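Local coordinates for protein dihydrodipicolinate synthase (Bacillus anthracis, PDB 1XKY) that probably catalyses the condensation of pyruvate with aspartate semialdehyde, an early step of lysine biosynthesis, and carries potassium ions bound in its TIM-barrel fold, at residues A[11-16]-A[167-172]; A[125-130]-A[163-168]; A[158-163]-A[186-191]; A[179-184]-A[192-197]. All blocks are in the same frame, centred on the assembly; numbering follows the deposited sequence.

How the contacts relate
The four contacts gather around strands 168-173 and 193-196 of a closed eight-stranded parallel barrel, with segment 11-16 reaching in from before its first strand to meet strand 168-173 in contact 1. Contact 2 joins helix 123-135 to the turn before that strand; contacts 1 and 2 end on the same stretch, and both close before contact 4 opens. Contact 3, whose segments alternate with those of the other three, links segment 158-163 with the loop after helix 178-187; its centre is about 10 Å from that of contact 2 and about 9 Å from that of contact 4, where helix 178-187 meets strand 193-196. Two potassium ions sit in the loops leading into strands 168-173 and 193-196.

Contact 1: residues A[11-16]-A[167-172]; sequences IDFGTI and NIVAIK. With K (potassium ion), chain F.
Phe13 reaches toward Val169 and Ala170 with the far part of its ring. Its CB leaves the backbone close to the hydroxyl of Tyr195, and with CG beside the backbone N and anti to the carbonyl carbon (chi1 -57°) the ring runs on toward strand 168-173. At its end, CE2 lies 4.4 Å from Ala170 CB, which sits at the ring edge near the ring plane. The same CE2 is 4.3 Å from Val169 CG2, a methyl that approaches obliquely. Val169 CG2 is shared: Ile11 CG2 packs on it at 4.0 Å, the two side chains crossing at about a right angle. Two successive residues, Val169 and Ala170, can both face the 11-16 segment because Val169 departs from extended geometry (psi -11°), which breaks the alternation of the strand. On the other partner, an Asx turn shapes the chain: Gly14 N donates to Asp12 OD1 at 2.9 Å, meeting the oxygen from above the carboxylate plane. That oxygen also forms a salt bridge with Lys211. Just before Val169, Ile168 O binds a potassium ion at 2.7 Å. Met142 of strand 141-145 touches both Phe13 and Ala170. Strands 16-19 and 168-173 are not neighbours in the sheet, so this is apolar filling across the inside of a TIM barrel, at the end where its parallel strands begin.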
# COMPACT_ATOMS: atom_id res chain seq x y z
N ILE A 11 36.83 3.83 -7.63
CA ILE A 11 36.75 3.36 -6.24
C ILE A 11 35.99 2.02 -6.16
O ILE A 11 34.97 1.83 -6.82
CB ILE A 11 36.13 4.44 -5.32
CG1 ILE A 11 36.39 4.10 -3.84
CG2 ILE A 11 34.63 4.63 -5.61
CD1 ILE A 11 36.16 5.27 -2.89
N ASP A 12 36.52 1.09 -5.38
CA ASP A 12 35.94 -0.25 -5.26
C ASP A 12 35.50 -0.48 -3.82
O ASP A 12 36.33 -0.68 -2.93
CB ASP A 12 36.97 -1.31 -5.68
CG ASP A 12 36.44 -2.74 -5.61
OD1 ASP A 12 35.24 -2.96 -5.36
OD2 ASP A 12 37.25 -3.67 -5.83
N PHE A 13 34.19 -0.47 -3.59
CA PHE A 13 33.65 -0.68 -2.25
C PHE A 13 33.56 -2.16 -1.86
O PHE A 13 33.22 -2.46 -0.73
CB PHE A 13 32.27 -0.03 -2.11
CG PHE A 13 32.26 1.43 -2.42
CD1 PHE A 13 33.10 2.30 -1.73
CD2 PHE A 13 31.41 1.95 -3.37
CE1 PHE A 13 33.09 3.66 -2.00
CE2 PHE A 13 31.40 3.31 -3.65
CZ PHE A 13 32.23 4.16 -2.96
N GLY A 14 33.86 -3.05 -2.79
CA GLY A 14 33.78 -4.49 -2.55
C GLY A 14 32.36 -5.03 -2.50
O GLY A 14 31.42 -4.39 -3.01
N THR A 15 32.19 -6.20 -1.89
CA THR A 15 30.90 -6.89 -1.86
C THR A 15 30.09 -6.66 -0.59
O THR A 15 28.88 -6.82 -0.60
CB THR A 15 31.08 -8.42 -2.03
OG1 THR A 15 32.13 -8.88 -1.16
CG2 THR A 15 31.44 -8.76 -3.47
N ILE A 16 30.75 -6.32 0.52
CA ILE A 16 30.05 -6.05 1.78
C ILE A 16 30.47 -4.72 2.42
O ILE A 16 31.37 -4.68 3.26
CB ILE A 16 30.26 -7.18 2.82
CG1 ILE A 16 29.95 -8.55 2.20
CG2 ILE A 16 29.38 -6.92 4.06
CD1 ILE A 16 30.20 -9.72 3.11
N ASN A 167 31.38 11.77 -11.05
CA ASN A 167 31.67 11.24 -9.70
C ASN A 167 30.50 10.54 -8.98
O ASN A 167 30.64 10.17 -7.81
CB ASN A 167 32.30 12.32 -8.81
CG ASN A 167 31.37 13.49 -8.56
OD1 ASN A 167 30.53 13.82 -9.40
ND2 ASN A 167 31.51 14.12 -7.40
N ILE A 168 29.37 10.36 -9.65
CA ILE A 168 28.27 9.55 -9.10
C ILE A 168 28.44 8.13 -9.63
O ILE A 168 28.14 7.85 -10.80
CB ILE A 168 26.87 10.13 -9.42
CG1 ILE A 168 26.77 11.58 -8.94
CG2 ILE A 168 25.79 9.26 -8.74
CD1 ILE A 168 25.42 12.26 -9.14
N VAL A 169 28.94 7.25 -8.77
CA VAL A 169 29.50 5.96 -9.18
C VAL A 169 28.73 4.72 -8.73
O VAL A 169 29.01 3.61 -9.20
CB VAL A 169 30.99 5.83 -8.73
CG1 VAL A 169 31.82 6.97 -9.29
CG2 VAL A 169 31.13 5.78 -7.19
N ALA A 170 27.77 4.89 -7.83
CA ALA A 170 27.05 3.75 -7.27
C ALA A 170 25.73 4.17 -6.62
O ALA A 170 25.50 5.35 -6.39
CB ALA A 170 27.92 3.02 -6.25
N ILE A 171 24.88 3.17 -6.35
CA ILE A 171 23.64 3.38 -5.62
C ILE A 171 23.43 2.24 -4.62
O ILE A 171 23.68 1.06 -4.93
CB ILE A 171 22.42 3.55 -6.56
CG1 ILE A 171 21.13 3.80 -5.76
CG2 ILE A 171 22.27 2.34 -7.49
CD1 ILE A 171 20.01 4.39 -6.59
N LYS A 172 23.05 2.60 -3.40
CA LYS A 172 22.52 1.66 -2.42
C LYS A 172 21.01 1.65 -2.65
O LYS A 172 20.34 2.64 -2.38
CB LYS A 172 22.85 2.10 -0.99
CG LYS A 172 22.20 1.25 0.10
CD LYS A 172 22.46 1.80 1.50
CE LYS A 172 21.77 0.93 2.56
NZ LYS A 172 22.05 1.42 3.95
K K F . 29.45 8.14 -13.17
O HOH W 1 30.15 5.33 -12.75
O HOH W 2 30.61 8.60 -15.48

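Contact 2: residues A[125-130]-A[163-168]; sequences GMYQHF and SEIENI. With K (potassium ion), chain F.
Helical residues Tyr127 and Phe130 face a type I beta turn running from Ile165 to Ile168, the nearest CA pair across the gap being Phe130 and Ile168 at 8.9 Å. The turn is closed by Ile168 N donating to Ile165 O at 3.1 Å. From it both isoleucine side chains point toward the helix, and each touches with its terminal CD1. Tyr127 stretches out with CG anti to the backbone N (chi1 177°), which brings the hydroxyl end near the turn: its OH is 4.3 Å from Ile165 CD1, a light contact of a polar tip with a methyl. Ile168 CD1 meets backbone instead, coming within 4.4 Å of Phe130 O, while the Phe130 ring leads off and takes the CD2 of His129 over one face. The other side of the turn is committed to metal. Ile165 O and Ile168 O bind a potassium ion at 2.8 Å and 2.7 Å, with Ser163 O, the more distant Glu166 O and two waters completing the ligands, so the carbonyls wrap the ion while the hydrophobic chains are sent to the helix. Asn167 ND2 ties the turn to the backbone of Ala134 and Leu139. Leu162 of helix 156-163 touches Tyr127, Phe130 and Ile168 alike, Leu143 of strand 141-145 touches both Phe130 and Ile168, and helix 123-135 meets a second subunit through Gln128 and His129.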
# COMPACT_ATOMS: atom_id res chain seq x y z
N GLY A 125 13.60 17.62 -8.87
CA GLY A 125 14.14 18.21 -7.63
C GLY A 125 15.32 17.41 -7.11
O GLY A 125 16.39 17.97 -6.82
N MET A 126 15.14 16.10 -7.04
CA MET A 126 16.18 15.20 -6.58
C MET A 126 17.37 15.20 -7.53
O MET A 126 18.51 15.18 -7.09
CB MET A 126 15.64 13.79 -6.38
CG MET A 126 14.80 13.66 -5.13
SD MET A 126 14.44 11.96 -4.73
CE MET A 126 13.02 11.65 -5.77
N TYR A 127 17.09 15.23 -8.83
CA TYR A 127 18.15 15.34 -9.81
C TYR A 127 19.03 16.58 -9.55
O TYR A 127 20.26 16.47 -9.48
CB TYR A 127 17.59 15.34 -11.24
CG TYR A 127 18.69 15.53 -12.23
CD1 TYR A 127 19.46 14.44 -12.65
CD2 TYR A 127 19.02 16.79 -12.70
CE1 TYR A 127 20.52 14.62 -13.54
CE2 TYR A 127 20.06 16.98 -13.59
CZ TYR A 127 20.80 15.89 -14.01
OH TYR A 127 21.84 16.07 -14.89
N GLN A 128 18.40 17.74 -9.39
CA GLN A 128 19.15 18.97 -9.12
C GLN A 128 19.86 18.94 -7.77
O GLN A 128 20.96 19.46 -7.62
CB GLN A 128 18.22 20.19 -9.21
CG GLN A 128 17.63 20.43 -10.59
CD GLN A 128 18.66 20.70 -11.69
OE1 GLN A 128 18.41 20.41 -12.87
NE2 GLN A 128 19.82 21.25 -11.33
N HIS A 129 19.23 18.29 -6.79
CA HIS A 129 19.79 18.15 -5.45
C HIS A 129 21.10 17.36 -5.50
O HIS A 129 22.14 17.85 -5.05
CB HIS A 129 18.73 17.47 -4.56
CG HIS A 129 19.24 16.97 -3.24
ND1 HIS A 129 19.32 17.77 -2.12
CD2 HIS A 129 19.60 15.72 -2.84
CE1 HIS A 129 19.74 17.04 -1.09
NE2 HIS A 129 19.92 15.80 -1.51
N PHE A 130 21.05 16.16 -6.07
CA PHE A 130 22.20 15.27 -6.12
C PHE A 130 23.30 15.83 -7.03
O PHE A 130 24.48 15.76 -6.70
CB PHE A 130 21.78 13.88 -6.61
CG PHE A 130 20.96 13.09 -5.62
CD1 PHE A 130 21.42 12.88 -4.32
CD2 PHE A 130 19.74 12.53 -5.99
CE1 PHE A 130 20.68 12.13 -3.41
CE2 PHE A 130 18.99 11.78 -5.08
CZ PHE A 130 19.46 11.58 -3.80
N SER A 163 23.88 8.85 -13.02
CA SER A 163 25.04 8.00 -13.30
C SER A 163 25.94 8.58 -14.40
O SER A 163 27.12 8.22 -14.48
CB SER A 163 24.62 6.58 -13.70
OG SER A 163 24.20 6.52 -15.06
N GLU A 164 25.40 9.45 -15.24
CA GLU A 164 26.18 10.13 -16.26
C GLU A 164 27.08 11.23 -15.69
O GLU A 164 27.95 11.73 -16.37
CB GLU A 164 25.26 10.71 -17.34
CG GLU A 164 24.55 9.63 -18.14
CD GLU A 164 23.45 10.17 -19.02
OE1 GLU A 164 23.40 11.39 -19.28
OE2 GLU A 164 22.61 9.36 -19.44
N ILE A 165 26.85 11.62 -14.44
CA ILE A 165 27.72 12.59 -13.80
C ILE A 165 28.95 11.85 -13.31
O ILE A 165 28.83 10.80 -12.66
CB ILE A 165 27.00 13.32 -12.67
CG1 ILE A 165 25.84 14.14 -13.26
CG2 ILE A 165 27.98 14.21 -11.90
CD1 ILE A 165 24.85 14.62 -12.26
N GLU A 166 30.12 12.39 -13.63
CA GLU A 166 31.40 11.70 -13.49
C GLU A 166 31.59 11.03 -12.13
O GLU A 166 31.92 9.84 -12.06
CB GLU A 166 32.56 12.66 -13.79
CG GLU A 166 33.93 12.04 -13.62
CD GLU A 166 35.05 12.96 -14.07
OE1 GLU A 166 36.04 12.43 -14.63
OE2 GLU A 166 34.96 14.19 -13.87
N ASN A 167 31.38 11.77 -11.05
CA ASN A 167 31.67 11.24 -9.70
C ASN A 167 30.50 10.54 -8.98
O ASN A 167 30.64 10.17 -7.81
CB ASN A 167 32.30 12.32 -8.81
CG ASN A 167 31.37 13.49 -8.56
OD1 ASN A 167 30.53 13.82 -9.40
ND2 ASN A 167 31.51 14.12 -7.40
N ILE A 168 29.37 10.36 -9.65
CA ILE A 168 28.27 9.55 -9.10
C ILE A 168 28.44 8.13 -9.63
O ILE A 168 28.14 7.85 -10.80
CB ILE A 168 26.87 10.13 -9.42
CG1 ILE A 168 26.77 11.58 -8.94
CG2 ILE A 168 25.79 9.26 -8.74
CD1 ILE A 168 25.42 12.26 -9.14
K K F . 29.45 8.14 -13.17
O HOH W 1 30.15 5.33 -12.75
O HOH W 2 30.61 8.60 -15.48

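Contact 3: residues A[158-163]-A[186-191]; sequences TVVRLS and EKTADD. With K (potassium ion), chain E; K (potassium ion), chain F.
Ser163 and Thr188 meet between two potassium sites, and what polar linkage there is across the contact runs through water and metal. Water 3 donates to Ser163 OG at 2.6 Å and accepts from Ala189 N at 3.0 Å, bridging Ser163 to the loop after helix 178-187. A second path goes from Ser163 O to one potassium ion and on through water 1, which donates to Asp191 O. The serine hydroxyl sits between its own N and carbonyl carbon (chi1 80°) and turns back to donate to Val160 O at 2.6 Å, with the C=O...donor angle at 127°. Two bonds therefore hold OG while Thr188 CG2 packs against it at 3.6 Å. Thr188 is split in use: its methyl faces helix 156-163, and OG1 turns to the other potassium ion at 2.8 Å. That hydroxyl also bonds to Ile184 O, and Thr188 O and Ala189 O serve the same ion. Val160 covers the remaining apolar ground, its CG2 lying 3.7 Å from Lys187 CB and 4.1 Å from Thr188 CG2, while the amine end of the lysine leads away. Helix 178-187 thus gives way, at Thr188, to a metal-binding loop alongside segment 158-163. Toward the sheet, Val159 touches Ile171 and Leu162 touches Ile168 of strand 168-173, and Phe192, just before strand 193-196, touches Val159 and Ser163.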
# COMPACT_ATOMS: atom_id res chain seq x y z
N THR A 158 15.92 8.68 -13.30
CA THR A 158 16.68 9.66 -12.54
C THR A 158 18.06 9.12 -12.16
O THR A 158 19.06 9.84 -12.24
CB THR A 158 15.90 10.12 -11.30
OG1 THR A 158 14.68 10.72 -11.73
CG2 THR A 158 16.72 11.13 -10.46
N VAL A 159 18.12 7.84 -11.78
CA VAL A 159 19.39 7.20 -11.42
C VAL A 159 20.31 7.12 -12.62
O VAL A 159 21.50 7.40 -12.51
CB VAL A 159 19.19 5.79 -10.80
CG1 VAL A 159 20.55 5.12 -10.55
CG2 VAL A 159 18.42 5.89 -9.50
N VAL A 160 19.74 6.76 -13.77
CA VAL A 160 20.51 6.70 -15.01
C VAL A 160 21.09 8.08 -15.35
O VAL A 160 22.28 8.20 -15.63
CB VAL A 160 19.68 6.14 -16.20
CG1 VAL A 160 20.46 6.27 -17.52
CG2 VAL A 160 19.28 4.69 -15.96
N ARG A 161 20.26 9.12 -15.33
CA ARG A 161 20.74 10.48 -15.58
C ARG A 161 21.88 10.86 -14.62
O ARG A 161 22.90 11.39 -15.04
CB ARG A 161 19.62 11.51 -15.46
CG ARG A 161 18.52 11.41 -16.49
CD ARG A 161 17.39 12.37 -16.15
NE ARG A 161 17.82 13.77 -16.24
CZ ARG A 161 17.20 14.79 -15.66
NH1 ARG A 161 16.12 14.60 -14.92
NH2 ARG A 161 17.66 16.02 -15.81
N LEU A 162 21.68 10.58 -13.33
CA LEU A 162 22.70 10.88 -12.33
C LEU A 162 24.00 10.09 -12.55
O LEU A 162 25.09 10.63 -12.35
CB LEU A 162 22.14 10.68 -10.91
CG LEU A 162 21.12 11.73 -10.49
CD1 LEU A 162 20.41 11.34 -9.21
CD2 LEU A 162 21.76 13.11 -10.35
N SER A 163 23.88 8.85 -13.02
CA SER A 163 25.04 8.00 -13.30
C SER A 163 25.94 8.58 -14.40
O SER A 163 27.12 8.22 -14.48
CB SER A 163 24.62 6.58 -13.70
OG SER A 163 24.20 6.52 -15.06
N GLU A 186 21.20 -2.59 -16.05
CA GLU A 186 21.21 -2.68 -17.51
C GLU A 186 21.51 -1.34 -18.17
O GLU A 186 22.34 -1.25 -19.08
CB GLU A 186 19.85 -3.20 -17.97
CG GLU A 186 19.71 -3.44 -19.47
CD GLU A 186 18.36 -4.07 -19.82
OE1 GLU A 186 18.18 -4.49 -20.99
OE2 GLU A 186 17.49 -4.16 -18.91
N LYS A 187 20.85 -0.29 -17.69
CA LYS A 187 20.85 1.00 -18.38
C LYS A 187 22.02 1.92 -18.03
O LYS A 187 22.24 2.93 -18.71
CB LYS A 187 19.53 1.73 -18.12
CG LYS A 187 18.35 1.08 -18.82
CD LYS A 187 17.05 1.78 -18.50
CE LYS A 187 15.94 1.34 -19.44
NZ LYS A 187 16.05 2.09 -20.73
N THR A 188 22.77 1.58 -16.98
CA THR A 188 23.94 2.36 -16.58
C THR A 188 25.21 1.71 -17.13
O THR A 188 25.21 0.53 -17.47
CB THR A 188 24.03 2.50 -15.03
OG1 THR A 188 24.08 1.20 -14.42
CG2 THR A 188 22.84 3.27 -14.48
N ALA A 189 26.30 2.48 -17.18
CA ALA A 189 27.60 1.98 -17.64
C ALA A 189 28.20 0.91 -16.71
O ALA A 189 27.81 0.79 -15.55
CB ALA A 189 28.58 3.13 -17.80
N ASP A 190 29.16 0.15 -17.23
CA ASP A 190 29.80 -0.92 -16.46
C ASP A 190 30.45 -0.40 -15.18
O ASP A 190 30.58 -1.15 -14.21
CB ASP A 190 30.87 -1.64 -17.29
CG ASP A 190 30.28 -2.47 -18.42
OD1 ASP A 190 29.04 -2.71 -18.44
OD2 ASP A 190 31.07 -2.89 -19.29
N ASP A 191 30.86 0.87 -15.17
CA ASP A 191 31.53 1.46 -14.01
C ASP A 191 30.55 2.13 -13.02
O ASP A 191 30.97 2.88 -12.13
CB ASP A 191 32.63 2.45 -14.45
CG ASP A 191 32.10 3.64 -15.25
OD1 ASP A 191 30.88 3.75 -15.48
OD2 ASP A 191 32.93 4.48 -15.65
K K E . 25.79 -0.97 -14.86
K K F . 29.45 8.14 -13.17
O HOH W 3 25.83 5.35 -16.64
O HOH W 4 26.71 -2.65 -16.72
O HOH W 1 30.15 5.33 -12.75
O HOH W 5 25.23 -1.56 -12.20
O HOH W 6 27.78 -3.27 -14.07
O HOH W 2 30.61 8.60 -15.48

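Contact 4: residues A[179-184]-A[192-197]; sequences LTMTEI and FAVYSG. With K (potassium ion), chain E.
The Phe192 ring is approached obliquely by Ile184 CG2, which lies 4.0 Å from CE2; Ile171 of strand 168-173 also touches this ring. Ile184 CG2, anti to the backbone N, is the methyl turned to the strand. It presses on Val194 CG2 at 3.5 Å, tighter than ordinary van der Waals contact, with the two side chains meeting at about a right angle. The pairing belongs to a beta-alpha-beta crossover of the TIM barrel, strand 168-173 to helix 178-187 to strand 193-196: the helix segment runs nearly antiparallel to the strand it leads into, at 165°, with the axes 9.3 Å apart at their closest. One turn earlier, Met181 takes the other branch of the valine, its CG lying 4.2 Å from Val194 CG1. Its chain then runs on extended, so that CE arrives 4.3 Å from Ser196 CA. At the start of the strand, Phe192 O is a rather long potassium ligand at 3.2 Å, on an ion that Ile185 O also binds. On the far side of the helix, Thr182 OG1 hydrogen-bonds to His244 of a third subunit.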
# COMPACT_ATOMS: atom_id res chain seq x y z
N LEU A 179 13.80 -5.99 -9.60
CA LEU A 179 13.48 -5.68 -11.00
C LEU A 179 13.76 -4.23 -11.41
O LEU A 179 14.16 -3.98 -12.55
CB LEU A 179 12.05 -6.11 -11.35
CG LEU A 179 11.78 -7.61 -11.20
CD1 LEU A 179 10.41 -7.97 -11.76
CD2 LEU A 179 12.85 -8.46 -11.88
N THR A 180 13.58 -3.27 -10.51
CA THR A 180 14.10 -1.92 -10.75
C THR A 180 15.64 -1.93 -10.71
O THR A 180 16.29 -1.29 -11.53
CB THR A 180 13.54 -0.86 -9.76
OG1 THR A 180 13.72 -1.32 -8.42
CG2 THR A 180 12.06 -0.60 -10.03
N MET A 181 16.22 -2.67 -9.77
CA MET A 181 17.68 -2.88 -9.75
C MET A 181 18.16 -3.41 -11.11
O MET A 181 19.12 -2.88 -11.67
CB MET A 181 18.10 -3.85 -8.65
CG MET A 181 17.90 -3.36 -7.22
SD MET A 181 18.56 -4.59 -6.08
CE MET A 181 17.67 -4.21 -4.57
N THR A 182 17.48 -4.43 -11.63
CA THR A 182 17.82 -5.02 -12.94
C THR A 182 17.93 -3.95 -14.01
O THR A 182 18.87 -3.94 -14.79
CB THR A 182 16.75 -6.06 -13.41
OG1 THR A 182 16.79 -7.22 -12.57
CG2 THR A 182 16.99 -6.47 -14.85
N GLU A 183 16.96 -3.05 -14.03
CA GLU A 183 16.89 -2.01 -15.06
C GLU A 183 18.01 -0.98 -14.91
O GLU A 183 18.59 -0.53 -15.90
CB GLU A 183 15.52 -1.33 -15.00
CG GLU A 183 15.18 -0.53 -16.25
CD GLU A 183 13.82 0.12 -16.16
OE1 GLU A 183 12.97 -0.39 -15.40
OE2 GLU A 183 13.60 1.14 -16.84
N ILE A 184 18.30 -0.59 -13.67
CA ILE A 184 19.39 0.34 -13.38
C ILE A 184 20.71 -0.28 -13.82
O ILE A 184 21.52 0.38 -14.47
CB ILE A 184 19.47 0.70 -11.87
CG1 ILE A 184 18.23 1.50 -11.44
CG2 ILE A 184 20.76 1.50 -11.57
CD1 ILE A 184 18.06 1.62 -9.94
N PHE A 192 29.26 1.86 -13.18
CA PHE A 192 28.27 2.26 -12.20
C PHE A 192 27.73 1.02 -11.49
O PHE A 192 27.16 0.14 -12.13
CB PHE A 192 27.13 3.05 -12.85
CG PHE A 192 26.14 3.61 -11.86
CD1 PHE A 192 26.37 4.83 -11.25
CD2 PHE A 192 25.00 2.89 -11.53
CE1 PHE A 192 25.48 5.34 -10.33
CE2 PHE A 192 24.09 3.40 -10.61
CZ PHE A 192 24.33 4.63 -10.01
N ALA A 193 27.90 0.98 -10.17
CA ALA A 193 27.58 -0.20 -9.36
C ALA A 193 26.26 -0.08 -8.59
O ALA A 193 26.00 0.95 -7.95
CB ALA A 193 28.74 -0.49 -8.40
N VAL A 194 25.44 -1.13 -8.64
CA VAL A 194 24.23 -1.23 -7.85
C VAL A 194 24.46 -2.16 -6.66
O VAL A 194 24.85 -3.31 -6.84
CB VAL A 194 23.04 -1.74 -8.70
CG1 VAL A 194 21.79 -1.99 -7.82
CG2 VAL A 194 22.72 -0.75 -9.82
N TYR A 195 24.26 -1.63 -5.45
CA TYR A 195 24.29 -2.41 -4.22
C TYR A 195 22.89 -2.62 -3.70
O TYR A 195 22.09 -1.68 -3.70
CB TYR A 195 25.12 -1.69 -3.14
CG TYR A 195 26.60 -1.81 -3.38
CD1 TYR A 195 27.36 -2.77 -2.71
CD2 TYR A 195 27.24 -1.00 -4.31
CE1 TYR A 195 28.72 -2.92 -2.96
CE2 TYR A 195 28.59 -1.14 -4.58
CZ TYR A 195 29.33 -2.09 -3.90
OH TYR A 195 30.68 -2.21 -4.17
N SER A 196 22.58 -3.83 -3.22
CA SER A 196 21.37 -4.00 -2.42
C SER A 196 21.50 -3.17 -1.15
O SER A 196 22.58 -3.05 -0.57
CB SER A 196 21.11 -5.46 -2.08
OG SER A 196 19.99 -5.58 -1.22
N GLY A 197 20.39 -2.55 -0.74
CA GLY A 197 20.29 -1.86 0.54
C GLY A 197 19.51 -2.69 1.55
O GLY A 197 19.22 -2.21 2.64
K K E . 25.79 -0.97 -14.86
O HOH W 5 25.23 -1.56 -12.20
O HOH W 6 27.78 -3.27 -14.07
O HOH W 4 26.71 -2.65 -16.72